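Local coordinates for protein putative hydrolase (Bacteroides ovatus, PDB 4HBS) that is of uncertain function but is classed as a putative hydrolase and folds as a five-bladed beta-propeller, at residues A47-S52 and I71-N76; V101-P104 and E109-V112; V320-S325 and F403-L408. One frame throughout, in Å; residues are numbered along the deposited sequence.

Contact 1: residues A47-S52 and I71-N76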
loop_
_atom_site.group_PDB
_atom_site.type_symbol
_atom_site.label_atom_id
_atom_site.label_comp_id
_atom_site.label_asym_id
_atom_site.label_seq_id
_atom_site.Cartn_x
_atom_site.Cartn_y
_atom_site.Cartn_z
ATOM N N ALA A 47 15.897 -2.904 -7.172
ATOM C CA ALA A 47 16.336 -3.847 -8.210
ATOM C C ALA A 47 15.361 -4.991 -8.344
ATOM O O ALA A 47 15.068 -5.395 -9.472
ATOM C CB ALA A 47 17.720 -4.386 -7.897
ATOM N N LEU A 48 14.828 -5.507 -7.216
ATOM C CA LEU A 48 13.842 -6.589 -7.265
ATOM C C LEU A 48 12.628 -6.209 -8.115
ATOM O O LEU A 48 12.152 -7.043 -8.880
ATOM C CB LEU A 48 13.364 -6.989 -5.860
ATOM C CG LEU A 48 14.252 -7.931 -5.086
ATOM C CD1 LEU A 48 13.767 -8.044 -3.647
ATOM C CD2 LEU A 48 14.319 -9.322 -5.756
ATOM N N PHE A 49 12.162 -4.951 -8.019
ATOM C CA PHE A 49 11.016 -4.470 -8.779
ATOM C C PHE A 49 11.439 -3.703 -10.066
ATOM O O PHE A 49 10.661 -2.910 -10.591
ATOM C CB PHE A 49 10.114 -3.639 -7.872
ATOM C CG PHE A 49 9.502 -4.504 -6.786
ATOM C CD1 PHE A 49 10.220 -4.821 -5.635
ATOM C CD2 PHE A 49 8.228 -5.032 -6.931
ATOM C CE1 PHE A 49 9.666 -5.630 -4.644
ATOM C CE2 PHE A 49 7.681 -5.852 -5.944
ATOM C CZ PHE A 49 8.402 -6.139 -4.799
ATOM N N THR A 50 12.655 -3.997 -10.598
ATOM C CA THR A 50 13.143 -3.541 -11.903
ATOM C C THR A 50 13.156 -4.814 -12.698
ATOM O O THR A 50 14.174 -5.510 -12.704
ATOM C CB THR A 50 14.505 -2.864 -11.822
ATOM O OG1 THR A 50 14.469 -1.858 -10.843
ATOM C CG2 THR A 50 14.899 -2.223 -13.107
ATOM N N ARG A 51 11.985 -5.201 -13.255
ATOM C CA ARG A 51 11.809 -6.477 -13.960
ATOM C C ARG A 51 11.567 -6.267 -15.450
ATOM O O ARG A 51 11.183 -5.174 -15.860
ATOM C CB ARG A 51 10.636 -7.244 -13.342
ATOM C CG ARG A 51 10.694 -7.302 -11.807
ATOM C CD ARG A 51 9.696 -8.239 -11.144
ATOM N NE ARG A 51 9.954 -9.640 -11.476
ATOM C CZ ARG A 51 9.412 -10.316 -12.487
ATOM N NH1 ARG A 51 8.535 -9.734 -13.293
ATOM N NH2 ARG A 51 9.747 -11.578 -12.700
ATOM N N SER A 52 11.815 -7.315 -16.257
ATOM C CA SER A 52 11.675 -7.266 -17.712
ATOM C C SER A 52 10.553 -8.128 -18.287
ATOM O O SER A 52 10.101 -7.831 -19.395
ATOM C CB SER A 52 12.981 -7.694 -18.359
ATOM O OG SER A 52 13.978 -6.741 -18.029
ATOM N N ILE A 71 5.822 -13.535 2.419
ATOM C CA ILE A 71 5.208 -12.201 2.461
ATOM C C ILE A 71 4.257 -12.091 1.287
ATOM O O ILE A 71 4.626 -12.434 0.160
ATOM C CB ILE A 71 6.269 -11.063 2.439
ATOM C CG1 ILE A 71 7.171 -11.149 3.676
ATOM C CG2 ILE A 71 5.588 -9.672 2.333
ATOM C CD1 ILE A 71 8.333 -10.318 3.621
ATOM N N PHE A 72 3.042 -11.597 1.544
ATOM C CA PHE A 72 2.018 -11.425 0.520
ATOM C C PHE A 72 2.063 -9.977 0.015
ATOM O O PHE A 72 1.976 -9.061 0.814
ATOM C CB PHE A 72 0.638 -11.777 1.101
ATOM C CG PHE A 72 -0.522 -11.293 0.273
ATOM C CD1 PHE A 72 -1.020 -12.058 -0.770
ATOM C CD2 PHE A 72 -1.068 -10.036 0.486
ATOM C CE1 PHE A 72 -2.044 -11.573 -1.581
ATOM C CE2 PHE A 72 -2.089 -9.554 -0.325
ATOM C CZ PHE A 72 -2.563 -10.316 -1.361
ATOM N N TRP A 73 2.173 -9.782 -1.303
ATOM C CA TRP A 73 2.193 -8.456 -1.934
ATOM C C TRP A 73 0.960 -8.290 -2.779
ATOM O O TRP A 73 0.682 -9.190 -3.574
ATOM C CB TRP A 73 3.427 -8.302 -2.838
ATOM C CG TRP A 73 4.723 -8.319 -2.113
ATOM C CD1 TRP A 73 5.320 -9.394 -1.516
ATOM C CD2 TRP A 73 5.638 -7.229 -1.986
ATOM N NE1 TRP A 73 6.540 -9.032 -1.001
ATOM C CE2 TRP A 73 6.773 -7.714 -1.295
ATOM C CE3 TRP A 73 5.593 -5.871 -2.348
ATOM C CZ2 TRP A 73 7.845 -6.883 -0.950
ATOM C CZ3 TRP A 73 6.663 -5.054 -2.020
ATOM C CH2 TRP A 73 7.773 -5.560 -1.332
ATOM N N SER A 74 0.236 -7.161 -2.653
ATOM C CA SER A 74 -0.916 -6.876 -3.516
ATOM C C SER A 74 -0.667 -5.597 -4.285
ATOM O O SER A 74 -0.054 -4.661 -3.759
ATOM C CB SER A 74 -2.220 -6.782 -2.734
ATOM O OG SER A 74 -2.278 -5.683 -1.848
ATOM N N PHE A 75 -1.130 -5.555 -5.535
ATOM C CA PHE A 75 -0.955 -4.405 -6.409
ATOM C C PHE A 75 -2.260 -4.011 -6.993
ATOM O O PHE A 75 -3.165 -4.839 -7.121
ATOM C CB PHE A 75 0.044 -4.708 -7.550
ATOM C CG PHE A 75 1.361 -5.267 -7.068
ATOM C CD1 PHE A 75 1.497 -6.620 -6.789
ATOM C CD2 PHE A 75 2.453 -4.431 -6.840
ATOM C CE1 PHE A 75 2.684 -7.128 -6.271
ATOM C CE2 PHE A 75 3.645 -4.947 -6.314
ATOM C CZ PHE A 75 3.751 -6.296 -6.043
ATOM N N ASN A 76 -2.347 -2.738 -7.387
ATOM C CA ASN A 76 -3.501 -2.143 -8.041
ATOM C C ASN A 76 -3.133 -2.143 -9.524
ATOM O O ASN A 76 -2.534 -3.139 -9.975
ATOM C CB ASN A 76 -3.791 -0.748 -7.433
ATOM C CG ASN A 76 -4.303 -0.795 -6.009
ATOM O OD1 ASN A 76 -4.803 -1.809 -5.533
ATOM N ND2 ASN A 76 -4.181 0.306 -5.288
#

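Contact 2: residues V101-P104 and E109-V112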
loop_
_atom_site.group_PDB
_atom_site.type_symbol
_atom_site.label_atom_id
_atom_site.label_comp_id
_atom_site.label_asym_id
_atom_site.label_seq_id
_atom_site.Cartn_x
_atom_site.Cartn_y
_atom_site.Cartn_z
ATOM N N VAL A 101 3.508 -13.668 -4.013
ATOM C CA VAL A 101 4.017 -14.207 -2.743
ATOM C C VAL A 101 5.528 -14.161 -2.793
ATOM O O VAL A 101 6.110 -14.737 -3.706
ATOM C CB VAL A 101 3.548 -15.659 -2.420
ATOM C CG1 VAL A 101 4.121 -16.107 -1.079
ATOM C CG2 VAL A 101 2.029 -15.779 -2.415
ATOM N N GLN A 102 6.163 -13.492 -1.824
ATOM C CA GLN A 102 7.617 -13.437 -1.720
ATOM C C GLN A 102 8.047 -14.482 -0.735
ATOM O O GLN A 102 7.582 -14.439 0.401
ATOM C CB GLN A 102 8.078 -12.065 -1.248
ATOM C CG GLN A 102 9.586 -11.941 -1.017
ATOM C CD GLN A 102 9.974 -10.652 -0.362
ATOM O OE1 GLN A 102 9.139 -9.839 0.014
ATOM N NE2 GLN A 102 11.254 -10.461 -0.159
ATOM N N THR A 103 8.950 -15.399 -1.133
ATOM C CA THR A 103 9.478 -16.436 -0.245
ATOM C C THR A 103 10.839 -15.996 0.290
ATOM O O THR A 103 11.480 -15.148 -0.329
ATOM C CB THR A 103 9.607 -17.758 -1.009
ATOM O OG1 THR A 103 10.429 -17.545 -2.165
ATOM C CG2 THR A 103 8.267 -18.325 -1.412
ATOM N N PRO A 104 11.356 -16.589 1.392
ATOM C CA PRO A 104 12.701 -16.195 1.868
ATOM C C PRO A 104 13.794 -16.389 0.802
ATOM O O PRO A 104 13.791 -17.424 0.129
ATOM C CB PRO A 104 12.926 -17.122 3.068
ATOM C CG PRO A 104 11.562 -17.476 3.528
ATOM C CD PRO A 104 10.751 -17.598 2.284
ATOM N N GLU A 109 13.739 -15.015 -8.325
ATOM C CA GLU A 109 13.139 -16.350 -8.223
ATOM C C GLU A 109 12.178 -16.455 -7.025
ATOM O O GLU A 109 11.287 -17.301 -7.052
ATOM C CB GLU A 109 14.227 -17.457 -8.126
ATOM C CG GLU A 109 15.267 -17.276 -7.024
ATOM C CD GLU A 109 16.372 -18.319 -6.934
ATOM O OE1 GLU A 109 16.413 -19.240 -7.783
ATOM O OE2 GLU A 109 17.215 -18.197 -6.015
ATOM N N ASN A 110 12.364 -15.614 -5.979
ATOM C CA ASN A 110 11.531 -15.635 -4.784
ATOM C C ASN A 110 10.234 -14.834 -4.935
ATOM O O ASN A 110 9.338 -15.027 -4.125
ATOM C CB ASN A 110 12.313 -15.141 -3.586
ATOM C CG ASN A 110 13.510 -16.014 -3.284
ATOM O OD1 ASN A 110 14.654 -15.691 -3.630
ATOM N ND2 ASN A 110 13.266 -17.171 -2.686
ATOM N N LEU A 111 10.112 -13.961 -5.945
ATOM C CA LEU A 111 8.874 -13.225 -6.191
ATOM C C LEU A 111 7.949 -14.141 -6.993
ATOM O O LEU A 111 8.110 -14.242 -8.207
ATOM C CB LEU A 111 9.162 -11.915 -6.960
ATOM C CG LEU A 111 10.180 -10.947 -6.339
ATOM C CD1 LEU A 111 10.182 -9.621 -7.085
ATOM C CD2 LEU A 111 9.906 -10.706 -4.860
ATOM N N VAL A 112 7.029 -14.857 -6.318
ATOM C CA VAL A 112 6.120 -15.810 -6.980
ATOM C C VAL A 112 4.833 -15.092 -7.417
ATOM O O VAL A 112 3.874 -15.016 -6.648
ATOM C CB VAL A 112 5.819 -17.032 -6.072
ATOM C CG1 VAL A 112 4.983 -18.070 -6.813
ATOM C CG2 VAL A 112 7.123 -17.655 -5.562
#

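Contact 3: residues V320-S325 and F403-L408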
loop_
_atom_site.group_PDB
_atom_site.type_symbol
_atom_site.label_atom_id
_atom_site.label_comp_id
_atom_site.label_asym_id
_atom_site.label_seq_id
_atom_site.Cartn_x
_atom_site.Cartn_y
_atom_site.Cartn_z
ATOM N N VAL A 320 7.016 13.094 4.238
ATOM C CA VAL A 320 6.427 11.931 4.919
ATOM C C VAL A 320 6.260 12.340 6.364
ATOM O O VAL A 320 7.262 12.636 7.015
ATOM C CB VAL A 320 7.317 10.680 4.773
ATOM C CG1 VAL A 320 6.757 9.510 5.584
ATOM C CG2 VAL A 320 7.472 10.309 3.303
ATOM N N LEU A 321 5.014 12.393 6.860
ATOM C CA LEU A 321 4.709 12.857 8.213
ATOM C C LEU A 321 4.610 11.746 9.228
ATOM O O LEU A 321 4.284 10.615 8.880
ATOM C CB LEU A 321 3.376 13.610 8.211
ATOM C CG LEU A 321 3.253 14.728 7.197
ATOM C CD1 LEU A 321 1.924 15.412 7.341
ATOM C CD2 LEU A 321 4.401 15.722 7.320
HETATM N N MSE A 322 4.840 12.091 10.505
HETATM C CA MSE A 322 4.703 11.160 11.610
HETATM C C MSE A 322 4.024 11.847 12.786
HETATM O O MSE A 322 4.371 12.986 13.110
HETATM C CB MSE A 322 6.051 10.583 12.045
HETATM C CG MSE A 322 5.895 9.442 13.066
HETATM SE SE MSE A 322 7.538 8.716 13.737
HETATM C CE MSE A 322 7.931 7.694 12.305
ATOM N N PHE A 323 3.068 11.136 13.430
ATOM C CA PHE A 323 2.328 11.573 14.629
ATOM C C PHE A 323 2.397 10.481 15.660
ATOM O O PHE A 323 2.646 9.334 15.297
ATOM C CB PHE A 323 0.853 11.854 14.312
ATOM C CG PHE A 323 0.584 12.702 13.102
ATOM C CD1 PHE A 323 0.665 12.164 11.826
ATOM C CD2 PHE A 323 0.189 14.025 13.235
ATOM C CE1 PHE A 323 0.395 12.944 10.703
ATOM C CE2 PHE A 323 -0.096 14.798 12.113
ATOM C CZ PHE A 323 0.006 14.251 10.853
ATOM N N ARG A 324 2.106 10.794 16.925
ATOM C CA ARG A 324 2.103 9.780 17.974
ATOM C C ARG A 324 0.876 9.899 18.881
ATOM O O ARG A 324 0.286 10.973 18.991
ATOM C CB ARG A 324 3.386 9.858 18.815
ATOM C CG ARG A 324 3.634 11.211 19.476
ATOM C CD ARG A 324 4.650 11.083 20.579
ATOM N NE ARG A 324 4.946 12.362 21.214
ATOM C CZ ARG A 324 5.912 12.549 22.113
ATOM N NH1 ARG A 324 6.684 11.531 22.495
ATOM N NH2 ARG A 324 6.119 13.754 22.635
ATOM N N SER A 325 0.527 8.790 19.558
ATOM C CA SER A 325 -0.589 8.730 20.513
ATOM C C SER A 325 -0.374 7.626 21.552
ATOM O O SER A 325 0.464 6.738 21.368
ATOM C CB SER A 325 -1.910 8.482 19.790
ATOM O OG SER A 325 -3.012 8.535 20.683
ATOM N N PHE A 403 16.240 4.578 9.621
ATOM C CA PHE A 403 16.801 4.067 10.873
ATOM C C PHE A 403 16.815 5.172 11.908
ATOM O O PHE A 403 17.086 6.334 11.581
ATOM C CB PHE A 403 18.205 3.536 10.672
ATOM C CG PHE A 403 18.259 2.285 9.844
ATOM C CD1 PHE A 403 18.114 2.342 8.466
ATOM C CD2 PHE A 403 18.541 1.056 10.430
ATOM C CE1 PHE A 403 18.206 1.191 7.694
ATOM C CE2 PHE A 403 18.634 -0.095 9.657
ATOM C CZ PHE A 403 18.458 -0.024 8.295
ATOM N N ASN A 404 16.507 4.818 13.152
ATOM C CA ASN A 404 16.494 5.751 14.264
ATOM C C ASN A 404 15.362 6.819 14.113
ATOM O O ASN A 404 15.483 7.926 14.637
ATOM C CB ASN A 404 17.888 6.391 14.425
ATOM C CG ASN A 404 18.267 6.744 15.838
ATOM O OD1 ASN A 404 17.747 6.189 16.819
ATOM N ND2 ASN A 404 19.198 7.674 15.979
ATOM N N TRP A 405 14.248 6.447 13.431
ATOM C CA TRP A 405 13.024 7.272 13.280
ATOM C C TRP A 405 12.450 7.690 14.654
ATOM O O TRP A 405 11.865 8.760 14.777
ATOM C CB TRP A 405 11.941 6.515 12.482
ATOM C CG TRP A 405 11.588 5.159 13.030
ATOM C CD1 TRP A 405 12.201 3.975 12.747
ATOM C CD2 TRP A 405 10.613 4.871 14.040
ATOM N NE1 TRP A 405 11.651 2.965 13.496
ATOM C CE2 TRP A 405 10.689 3.490 14.315
ATOM C CE3 TRP A 405 9.703 5.655 14.766
ATOM C CZ2 TRP A 405 9.857 2.869 15.249
ATOM C CZ3 TRP A 405 8.902 5.044 15.713
ATOM C CH2 TRP A 405 8.984 3.667 15.948
ATOM N N GLU A 406 12.636 6.828 15.679
ATOM C CA GLU A 406 12.212 7.041 17.079
ATOM C C GLU A 406 12.757 8.365 17.680
ATOM O O GLU A 406 12.102 8.947 18.542
ATOM C CB GLU A 406 12.707 5.867 17.960
ATOM C CG GLU A 406 12.174 4.496 17.559
ATOM C CD GLU A 406 13.143 3.542 16.872
ATOM O OE1 GLU A 406 13.927 4.001 16.006
ATOM O OE2 GLU A 406 13.062 2.321 17.147
ATOM N N SER A 407 13.966 8.815 17.232
ATOM C CA SER A 407 14.647 10.042 17.686
ATOM C C SER A 407 13.826 11.298 17.571
ATOM O O SER A 407 14.052 12.211 18.346
ATOM C CB SER A 407 15.913 10.276 16.878
ATOM O OG SER A 407 16.775 9.161 16.969
ATOM N N LEU A 408 12.898 11.378 16.600
ATOM C CA LEU A 408 12.090 12.579 16.376
ATOM C C LEU A 408 11.462 13.158 17.651
ATOM O O LEU A 408 11.368 14.385 17.757
ATOM C CB LEU A 408 10.987 12.302 15.349
ATOM C CG LEU A 408 11.441 12.134 13.891
ATOM C CD1 LEU A 408 10.286 11.773 13.030
ATOM C CD2 LEU A 408 12.103 13.396 13.358
#

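Contact 1: residues A47-S52 and I71-N76
F49 reaches across to W73 and F75 and packs on both with its ring. The contact joins neighbouring parts of a five-bladed beta-propeller. F49 follows helix 43-48, and W73 and F75 lie on strand 71-75 of a four-stranded antiparallel blade. CB of F49 leaves the chain toward this strand. CG lies anti to the carbonyl carbon (chi1 -66°), which sends the ring toward the strand so that CZ, its tip, reaches the W73 indole. Beyond that, CE1 comes within 3.8 Å of W73 CH2. On the other flank, CE2 meets CZ of F75 at 4.0 Å. These two phenyl groups touch at their edges, each atom lying near the plane of the other ring. At the tip, F49 CZ sits over one face of the W73 indole, offset toward the rim. The F49 ring and the six-membered W73 ring are inclined by 42°, so they form neither a stack nor a T-shape. All three aromatic residues are buried, and F399 adds its ring beside F49. The other end of the indole is polar: W73 NE1 is hydrogen-bonded to Q102 OE1. Without the indole, as with an alanine here, the F49 tip would probably lose the surface it rests on and Q102 OE1 its N-H partner. The closest approach of all is F49 CZ to W73 CZ3, 3.5 Å.

Contact 2: residues V101-P104 and E109-V112
T103 and N110 meet at the turn end of a hairpin, their side chains crossing at about a right angle. N110 ND2 donates to T103 OG1 over 2.9 Å. The bond is nearly straight, 167° at the hydrogen, and OG1 lies in the plane of the N110 amide. T103 presents this oxygen because OG1 is set between its backbone N and carbonyl carbon (chi1 56°). The backbone adds a second link, from T103 N to N110 O at 3.0 Å. The other end of the amide is engaged too, as N110 OD1 accepts from K107 N within the turn. Thus the amide is held at both ends, which should fix its rotation.

Q102 and L111 are oriented quite differently. They form a non-hydrogen-bonded pair, lie side by side and point the same way. Q102 CG rests 4.0 Å from L111 CD2. Beyond CG the Q102 chain is extended, and its amide meets W73 through OE1 and the hydroxyl of Y45 through NE2. A bound glycerol, probably from the crystallisation liquor, lies about 3 Å from the Q102 side chain. V101 and V112 point to the opposite face of the sheet. They form a hydrogen-bonded pair, with V101 N to V112 O at 3.0 Å and V112 N to V101 O at 2.8 Å. The V101-V112 and Q102-L111 pairs make an antiparallel beta hairpin, with the T103-N110 bonds at its turn end, here joining strand 98-102 to 111-113, the last strand of a four-stranded propeller blade.

Contact 3: residues V320-S325 and F403-L408
A selenium atom meets a tryptophan ring obliquely: M322 is a selenomethionine, and its SE makes a Met-aromatic contact with W405. SE is 5.2 Å from the centroid of the six-membered ring. Its direction is 70° off the ring normal. The contact bridges two blades of the five-bladed beta-propeller. M322 lies on strand 319-325 of one blade, while W405 and L408 belong to the 3-10 segment that follows strand 399-403 of another.

M322 points its CG anti to the backbone N (chi1 -171°) and runs extended as far as SE. The chain then bends at chi3, which turns the methyl group toward the indole. CE comes within 3.7 Å of W405 CE3, and the two side chains cross at about a right angle. L408 meets the chain beside the indole, with its CD1 at 4.2 Å from M322 SE. No hydrogen bond spans the two segments. The three touching residues are buried, and the interface between them is apolar.

Other groups surround the indole. Y308 and F301 meet it edge-to-face, and W405 NE1 is hydrogen-bonded to G369 O. Within its own segment, E406 CG lies over one face of the W405 ring, offset toward the rim. The E406 carboxylate extends further and forms a salt bridge with K303. M322 is packed by I310, L338 and L371.

The 3-10 segment is tied at its start by N404 O, which takes two bonds from the same residue. S407 N donates to it over 3.1 Å, and S407 OG donates to it at 2.9 Å, tilted 19° from the carbonyl plane.

Overall arrangement
Contacts 1, 2 and 3 follow one another along the chain. Contacts 1 and 2 are close, with centres 10 Å apart, and share one four-stranded blade in which strands 71-75 and 98-102 are neighbours. They also touch directly, I71 O probably accepting from Q102 N. Contact 3 is separate: its centre lies 26 Å from that of contact 1 and 30 Å from that of contact 2. A further blade relates them. It pairs strand 38-42 with strand 399-403, which probably closes the ring, as in other propellers. Contact 1 starts from the helix and loop after strand 38-42, contact 3 from the 3-10 turn after strand 399-403. Connections leaving this blade thus pack on two other blades.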